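PDB 5LP5: Rod shape-determining protein (MreC) from Helicobacter pylori, which binds penicillin-binding protein 2 in the core complex of cell wall synthesis and probably helps to set the rod shape of the cell. Local coordinates for residues Y126-H131 with G136-E141; G168-N173 with L178-I183; Y157-G162 with V208-V213. One frame throughout, in Å; residues are numbered along the deposited sequence.

Contact 1. Residues Y126-H131 with G136-E141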
# COMPACT_ATOMS: atom_id res chain seq x y z
N TYR C 126 -22.56 -21.50 -7.72
CA TYR C 126 -22.27 -21.92 -9.08
C TYR C 126 -22.26 -20.72 -10.01
O TYR C 126 -22.85 -19.71 -9.71
CB TYR C 126 -23.32 -22.93 -9.56
CG TYR C 126 -23.34 -24.21 -8.76
CD1 TYR C 126 -22.41 -25.22 -8.99
CD2 TYR C 126 -24.27 -24.41 -7.74
CE1 TYR C 126 -22.42 -26.39 -8.25
CE2 TYR C 126 -24.28 -25.59 -7.00
CZ TYR C 126 -23.35 -26.58 -7.26
OH TYR C 126 -23.33 -27.75 -6.54
N GLY C 127 -21.56 -20.86 -11.14
CA GLY C 127 -21.52 -19.80 -12.15
C GLY C 127 -22.56 -20.07 -13.22
O GLY C 127 -22.89 -21.22 -13.49
N LEU C 128 -23.08 -19.00 -13.80
CA LEU C 128 -24.00 -19.07 -14.94
C LEU C 128 -23.38 -18.48 -16.21
O LEU C 128 -22.84 -17.38 -16.19
CB LEU C 128 -25.32 -18.36 -14.64
CG LEU C 128 -26.24 -19.01 -13.57
CD1 LEU C 128 -27.47 -18.16 -13.32
CD2 LEU C 128 -26.62 -20.41 -14.03
N VAL C 129 -23.48 -19.23 -17.30
CA VAL C 129 -22.89 -18.87 -18.58
C VAL C 129 -23.97 -18.99 -19.65
O VAL C 129 -24.75 -19.94 -19.61
CB VAL C 129 -21.73 -19.85 -18.92
CG1 VAL C 129 -21.13 -19.56 -20.28
CG2 VAL C 129 -20.65 -19.73 -17.87
N SER C 130 -24.01 -18.04 -20.59
CA SER C 130 -24.90 -18.17 -21.73
C SER C 130 -24.15 -18.22 -23.06
O SER C 130 -23.74 -19.30 -23.50
CB SER C 130 -26.03 -17.15 -21.73
OG SER C 130 -27.02 -17.54 -22.69
N HIS C 131 -24.01 -17.10 -23.73
CA HIS C 131 -23.45 -17.17 -25.08
C HIS C 131 -21.96 -16.97 -24.95
O HIS C 131 -21.43 -15.93 -25.32
CB HIS C 131 -24.09 -16.14 -26.00
CG HIS C 131 -25.48 -16.51 -26.43
ND1 HIS C 131 -26.45 -16.93 -25.55
CD2 HIS C 131 -26.05 -16.51 -27.66
CE1 HIS C 131 -27.56 -17.18 -26.22
NE2 HIS C 131 -27.35 -16.94 -27.50
N GLY C 136 -24.04 -14.43 -14.43
CA GLY C 136 -24.30 -14.33 -12.98
C GLY C 136 -23.98 -15.61 -12.25
O GLY C 136 -23.18 -16.40 -12.71
N ILE C 137 -24.59 -15.81 -11.09
CA ILE C 137 -24.34 -16.99 -10.30
C ILE C 137 -25.63 -17.64 -9.87
O ILE C 137 -26.70 -17.07 -10.02
CB ILE C 137 -23.52 -16.67 -9.02
CG1 ILE C 137 -24.35 -15.81 -8.06
CG2 ILE C 137 -22.22 -15.97 -9.38
CD1 ILE C 137 -23.65 -15.47 -6.77
N ALA C 138 -25.52 -18.83 -9.30
CA ALA C 138 -26.69 -19.61 -8.92
C ALA C 138 -26.45 -20.33 -7.61
O ALA C 138 -25.40 -20.92 -7.43
CB ALA C 138 -27.04 -20.61 -10.02
N VAL C 139 -27.43 -20.30 -6.73
CA VAL C 139 -27.32 -21.02 -5.45
C VAL C 139 -28.56 -21.85 -5.16
O VAL C 139 -29.69 -21.40 -5.38
CB VAL C 139 -27.14 -20.07 -4.25
CG1 VAL C 139 -26.65 -20.86 -3.05
CG2 VAL C 139 -26.18 -18.94 -4.59
N LEU C 140 -28.33 -23.07 -4.68
CA LEU C 140 -29.44 -23.91 -4.21
C LEU C 140 -29.70 -23.58 -2.76
O LEU C 140 -28.79 -23.63 -1.94
CB LEU C 140 -29.08 -25.38 -4.38
CG LEU C 140 -30.09 -26.40 -3.88
CD1 LEU C 140 -31.38 -26.31 -4.66
CD2 LEU C 140 -29.51 -27.81 -3.97
N GLU C 141 -30.93 -23.22 -2.43
CA GLU C 141 -31.33 -22.93 -1.05
C GLU C 141 -32.72 -23.51 -0.82
O GLU C 141 -33.64 -23.25 -1.60
CB GLU C 141 -31.37 -21.44 -0.75
CG GLU C 141 -30.00 -20.76 -0.68
CD GLU C 141 -30.08 -19.23 -0.79
OE1 GLU C 141 -30.99 -18.70 -1.46
OE2 GLU C 141 -29.20 -18.56 -0.21
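Tyr126 and Ala138 lie opposite each other as an antiparallel hydrogen-bonded pair, and each gives the other a backbone bond: Tyr126 N donates to Ala138 O at 2.9 Å, and Ala138 N to Tyr126 O at 2.8 Å. Two residues further along, Leu128 N reaches Gly136 O at 2.8 Å. Between these pairs stand Gly127 and Ile137, a non-hydrogen-bonded pair in which the CA atoms come to 4.4 Å. The backbone of Gly127 turns instead to Ser244, while that of Ile137 bonds to Phe148. Gly136 suits its place because its backbone angles would press a CB against the carbonyl oxygen of the residue before it.

These bonds build the hairpin of strands 125-129 and 134-141, part of a closed six-stranded antiparallel barrel in which strand 241-246 flanks one arm and strand 144-149 the other. The short segments run 134° apart rather than exactly antiparallel, as expected of the coiled strands of a small barrel.

The apolar contacts gather on the face that carries Tyr126, Leu128 and Ala138. The branched end of Leu128 lies against one side of the small Ala138: its CG and CD2 are both 4.0 Å from Ala138 CB, while Leu128 CD1 comes within 3.6 Å of Ile137 O. A methyl as small as that of Ala138 leaves room for the leucine, and Leu243 of strand 241-246 packs on all three residues. In Tyr126, CG stands anti to the carbonyl carbon (chi1 -63°), which brings the CD2 edge of the ring to 3.7 Å from Ala138 O; the hydroxyl is held by the backbone N of Glu121. Ile137 points to the other face, where Gln139 of the penicillin-binding protein 2 chain packs on it and on Val139.

Contact 2. Residues G168-N173 with L178-I183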
# COMPACT_ATOMS: atom_id res chain seq x y z
N GLY C 168 -9.63 -8.54 -9.76
CA GLY C 168 -10.62 -7.76 -9.04
C GLY C 168 -11.82 -8.64 -8.71
O GLY C 168 -11.80 -9.85 -8.98
N PHE C 169 -12.85 -8.04 -8.13
CA PHE C 169 -14.10 -8.76 -7.86
C PHE C 169 -15.31 -8.05 -8.42
O PHE C 169 -15.39 -6.82 -8.36
CB PHE C 169 -14.32 -8.98 -6.37
CG PHE C 169 -13.31 -9.89 -5.73
CD1 PHE C 169 -13.44 -11.27 -5.84
CD2 PHE C 169 -12.24 -9.37 -5.01
CE1 PHE C 169 -12.52 -12.11 -5.24
CE2 PHE C 169 -11.32 -10.21 -4.43
CZ PHE C 169 -11.47 -11.58 -4.54
N ILE C 170 -16.22 -8.82 -8.97
CA ILE C 170 -17.37 -8.25 -9.63
C ILE C 170 -18.34 -7.76 -8.56
O ILE C 170 -18.65 -8.45 -7.61
CB ILE C 170 -18.06 -9.27 -10.57
CG1 ILE C 170 -17.31 -9.41 -11.90
CG2 ILE C 170 -19.52 -8.93 -10.82
CD1 ILE C 170 -17.49 -8.27 -12.88
N GLY C 171 -18.80 -6.54 -8.73
CA GLY C 171 -19.91 -6.02 -7.99
C GLY C 171 -20.76 -5.19 -8.93
O GLY C 171 -20.86 -5.46 -10.13
N THR C 172 -21.36 -4.15 -8.36
CA THR C 172 -22.27 -3.29 -9.09
C THR C 172 -22.34 -1.98 -8.35
O THR C 172 -21.67 -1.81 -7.34
CB THR C 172 -23.66 -3.94 -9.25
OG1 THR C 172 -24.48 -3.16 -10.12
CG2 THR C 172 -24.34 -4.15 -7.90
N ASN C 173 -23.11 -1.03 -8.86
CA ASN C 173 -23.20 0.29 -8.25
C ASN C 173 -24.66 0.79 -8.29
O ASN C 173 -25.59 0.03 -8.61
CB ASN C 173 -22.25 1.25 -8.94
CG ASN C 173 -22.57 1.44 -10.42
OD1 ASN C 173 -23.67 1.10 -10.88
ND2 ASN C 173 -21.59 1.97 -11.19
N LEU C 178 -22.30 -3.02 -14.26
CA LEU C 178 -21.39 -4.06 -13.80
C LEU C 178 -20.03 -3.46 -13.52
O LEU C 178 -19.48 -2.80 -14.36
CB LEU C 178 -21.30 -5.18 -14.85
CG LEU C 178 -20.69 -6.46 -14.31
CD1 LEU C 178 -21.57 -7.00 -13.20
CD2 LEU C 178 -20.57 -7.51 -15.40
N VAL C 179 -19.49 -3.71 -12.34
CA VAL C 179 -18.23 -3.07 -11.93
C VAL C 179 -17.22 -4.11 -11.49
O VAL C 179 -17.59 -5.11 -10.88
CB VAL C 179 -18.49 -2.12 -10.76
CG1 VAL C 179 -17.18 -1.59 -10.20
CG2 VAL C 179 -19.47 -1.00 -11.17
N VAL C 180 -15.95 -3.88 -11.82
CA VAL C 180 -14.87 -4.64 -11.18
C VAL C 180 -14.29 -3.78 -10.07
O VAL C 180 -13.81 -2.67 -10.29
CB VAL C 180 -13.75 -5.03 -12.15
CG1 VAL C 180 -12.67 -5.80 -11.43
CG2 VAL C 180 -14.29 -5.83 -13.32
N ASP C 181 -14.31 -4.32 -8.87
CA ASP C 181 -13.89 -3.60 -7.68
C ASP C 181 -12.58 -4.16 -7.14
O ASP C 181 -12.17 -5.27 -7.51
CB ASP C 181 -14.99 -3.74 -6.61
CG ASP C 181 -15.81 -2.49 -6.44
OD1 ASP C 181 -15.16 -1.42 -6.39
OD2 ASP C 181 -17.06 -2.59 -6.36
N PHE C 182 -11.94 -3.36 -6.30
CA PHE C 182 -10.79 -3.79 -5.48
C PHE C 182 -9.50 -4.12 -6.24
O PHE C 182 -8.75 -5.01 -5.87
CB PHE C 182 -11.17 -4.93 -4.55
CG PHE C 182 -12.46 -4.69 -3.80
CD1 PHE C 182 -12.72 -3.49 -3.15
CD2 PHE C 182 -13.45 -5.66 -3.84
CE1 PHE C 182 -13.93 -3.29 -2.50
CE2 PHE C 182 -14.65 -5.49 -3.16
CZ PHE C 182 -14.89 -4.30 -2.49
N ILE C 183 -9.22 -3.33 -7.25
CA ILE C 183 -8.02 -3.46 -8.07
C ILE C 183 -6.86 -2.65 -7.48
O ILE C 183 -7.05 -1.51 -7.02
CB ILE C 183 -8.28 -2.90 -9.47
CG1 ILE C 183 -9.54 -3.53 -10.07
CG2 ILE C 183 -7.11 -3.10 -10.39
CD1 ILE C 183 -10.11 -2.78 -11.27
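The side chains of Phe169 and Phe182 cross at about a right angle, meeting at their CD2 atoms 4.1 Å apart, with Phe169 CD2 at the edge of the Phe182 ring and near its plane. Phe182 has a positive phi (67°), unusual within a strand, and its CB points toward segment 168-173. One face of its ring is covered by its neighbour: Asp181 CB sits 3.7 Å above the Phe182 plane, over the ring centre. The carboxylate of Asp181 is engaged by Ser224, which bonds to OD1.

On the opposite face of the sheet the contacts are aliphatic. Ile170 and Leu178 cross obliquely, with Ile170 CG2 3.7 Å from Leu178 CD1. The chain of Ile170 is folded about CB-CG1 (chi2 -76°) instead of extended, which carries CD1 toward segment 178-183, where Ile170 CD1 lies 3.9 Å from Leu178 CG and 4.0 Å from Val180 CG2. Branched residues suit this inward face because each can fill space in two directions. Val180 turns its other methyl, CG1, to Gly168 CA at 3.7 Å; a CB on Gly168 would collide with that methyl, so glycine fits here. Near the turn, Asn173 crosses Val179 at about a right angle and lays ND2 3.6 Å from Val179 CG2, while its OD1 accepts from Glu177 N.

Four backbone bonds hold the strands in register, two between Phe169 and Asp181 and two between Gly171 and Val179. They define a beta hairpin, strands 166-172 and 178-183, of the MreC barrel core. Its outer aromatic side forms part of the partner interface: in the penicillin-binding protein 2 chain, Tyr134 stacks on Phe169 and Tyr127 OH bonds to Phe182 O.

Contact 3. Residues Y157-G162 with V208-V213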
# COMPACT_ATOMS: atom_id res chain seq x y z
N TYR C 157 -18.16 -12.39 -8.13
CA TYR C 157 -17.21 -13.41 -8.50
C TYR C 157 -15.89 -12.82 -8.93
O TYR C 157 -15.77 -11.61 -9.02
CB TYR C 157 -17.79 -14.31 -9.58
CG TYR C 157 -18.36 -13.62 -10.80
CD1 TYR C 157 -17.57 -13.39 -11.92
CD2 TYR C 157 -19.69 -13.25 -10.86
CE1 TYR C 157 -18.09 -12.79 -13.06
CE2 TYR C 157 -20.23 -12.66 -12.00
CZ TYR C 157 -19.42 -12.43 -13.09
OH TYR C 157 -19.99 -11.87 -14.22
N SER C 158 -14.88 -13.67 -9.13
CA SER C 158 -13.50 -13.22 -9.39
C SER C 158 -13.19 -13.11 -10.88
O SER C 158 -13.37 -14.06 -11.62
CB SER C 158 -12.48 -14.16 -8.76
OG SER C 158 -11.19 -13.57 -8.92
N VAL C 159 -12.67 -11.96 -11.30
CA VAL C 159 -12.31 -11.72 -12.70
C VAL C 159 -10.87 -11.21 -12.84
O VAL C 159 -10.23 -10.81 -11.86
CB VAL C 159 -13.27 -10.73 -13.36
CG1 VAL C 159 -14.67 -11.30 -13.36
CG2 VAL C 159 -13.21 -9.36 -12.69
N MET C 160 -10.35 -11.26 -14.07
CA MET C 160 -9.01 -10.75 -14.40
C MET C 160 -9.02 -9.89 -15.66
O MET C 160 -9.71 -10.20 -16.63
CB MET C 160 -8.01 -11.89 -14.55
CG MET C 160 -8.37 -12.91 -15.63
SD MET C 160 -7.28 -14.33 -15.49
CE MET C 160 -7.82 -15.29 -16.89
N ILE C 161 -8.23 -8.83 -15.66
CA ILE C 161 -8.27 -7.81 -16.70
C ILE C 161 -7.01 -7.80 -17.55
O ILE C 161 -5.89 -7.83 -17.03
CB ILE C 161 -8.45 -6.42 -16.07
CG1 ILE C 161 -9.76 -6.37 -15.29
CG2 ILE C 161 -8.46 -5.33 -17.13
CD1 ILE C 161 -9.95 -5.15 -14.41
N GLY C 162 -7.19 -7.73 -18.87
CA GLY C 162 -6.06 -7.58 -19.77
C GLY C 162 -5.08 -8.77 -19.76
O GLY C 162 -5.34 -9.79 -19.16
N VAL C 208 -13.56 -17.23 -19.17
CA VAL C 208 -14.89 -16.97 -19.69
C VAL C 208 -15.07 -15.48 -19.81
O VAL C 208 -14.63 -14.74 -18.93
CB VAL C 208 -15.98 -17.54 -18.78
CG1 VAL C 208 -17.35 -17.23 -19.32
CG2 VAL C 208 -15.81 -19.04 -18.66
N PHE C 209 -15.70 -15.02 -20.88
CA PHE C 209 -15.80 -13.58 -21.17
C PHE C 209 -16.81 -12.90 -20.25
O PHE C 209 -17.88 -13.42 -19.97
CB PHE C 209 -16.20 -13.33 -22.62
CG PHE C 209 -16.34 -11.87 -22.99
CD1 PHE C 209 -15.23 -11.11 -23.29
CD2 PHE C 209 -17.59 -11.27 -23.05
CE1 PHE C 209 -15.36 -9.76 -23.64
CE2 PHE C 209 -17.72 -9.93 -23.39
CZ PHE C 209 -16.60 -9.17 -23.69
N VAL C 210 -16.46 -11.72 -19.76
CA VAL C 210 -17.34 -10.95 -18.91
C VAL C 210 -17.73 -9.64 -19.57
O VAL C 210 -18.92 -9.35 -19.70
CB VAL C 210 -16.69 -10.66 -17.55
CG1 VAL C 210 -17.61 -9.80 -16.70
CG2 VAL C 210 -16.45 -11.97 -16.83
N GLY C 211 -16.71 -8.86 -19.97
CA GLY C 211 -16.94 -7.52 -20.56
C GLY C 211 -15.66 -6.78 -20.86
O GLY C 211 -14.61 -7.38 -20.96
N GLU C 212 -15.76 -5.47 -21.03
CA GLU C 212 -14.61 -4.63 -21.38
C GLU C 212 -14.61 -3.38 -20.51
O GLU C 212 -15.66 -2.86 -20.18
CB GLU C 212 -14.66 -4.20 -22.85
CG GLU C 212 -14.60 -5.37 -23.83
CD GLU C 212 -14.86 -5.01 -25.28
OE1 GLU C 212 -14.66 -3.81 -25.65
OE2 GLU C 212 -15.24 -5.97 -26.01
N VAL C 213 -13.42 -2.89 -20.18
CA VAL C 213 -13.32 -1.73 -19.31
C VAL C 213 -13.78 -0.48 -20.05
O VAL C 213 -13.30 -0.19 -21.13
CB VAL C 213 -11.88 -1.54 -18.82
CG1 VAL C 213 -11.77 -0.28 -17.93
CG2 VAL C 213 -11.43 -2.77 -18.06
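Part of the interior of the second closed antiparallel barrel is built where Tyr157, Val159 and Ile161 meet Val210 and Val213 of strand 209-218. No hydrogen bond joins the two segments. Even the nearest CA atoms, those of Val159 and Val210, are 8.0 Å apart, so side chains alone bridge the gap.

Val210 takes the largest share, using both methyls. Its CG2 lies at the edge of the Tyr157 ring, near the ring plane and 4.2 Å from Tyr157 CE1, and also meets Val159 CG1 at 4.0 Å. Val210 CG1, anti to the backbone N (chi1 177°), reaches Tyr157 OH at 4.0 Å. That hydroxyl finds its polar partner in Asn150 OD1, which lets a tyrosine be buried among valines. Further along, Ile161 CG2 and Val213 CG2 touch at 4.0 Å, the side chains crossing at about a right angle.

Val210 and Val213 both point inward although they are three residues apart, which a regular strand would not allow. A classic beta bulge, with Val210 and Gly211 both facing Val195, shifts the alternation.

Strand 194-197 runs between the two segments in the barrel wall, and its Val195 packs on Val159 and Ile161. Strand 166-172 borders strand 158-161 on the other flank, while Phe204 meets the Tyr157 ring edge-to-face.

All three contacts are largely buried, but contact 2 has a partly exposed side, at Gly171, Asn173 and Asp181. Contact 1 is a hairpin of the first barrel, while contacts 2 and 3 share the second, where strands 158-161 and 166-172 are neighbours. Contacts 1 and 2 rest on backbone hydrogen bonds between adjacent strands; contact 3 crosses the barrel interior with apolar side chains alone. Ile170 and Val180 of contact 2 pack on Val159 of contact 3, so the two form one core. Contact 1 touches contact 3 through Ile137 CG2 and Tyr157 CD2, 4.0 Å apart. Penicillin-binding protein 2 packs on contact 1, stacks on and hydrogen-bonds contact 2, and hydrogen-bonds Ser158 of contact 3.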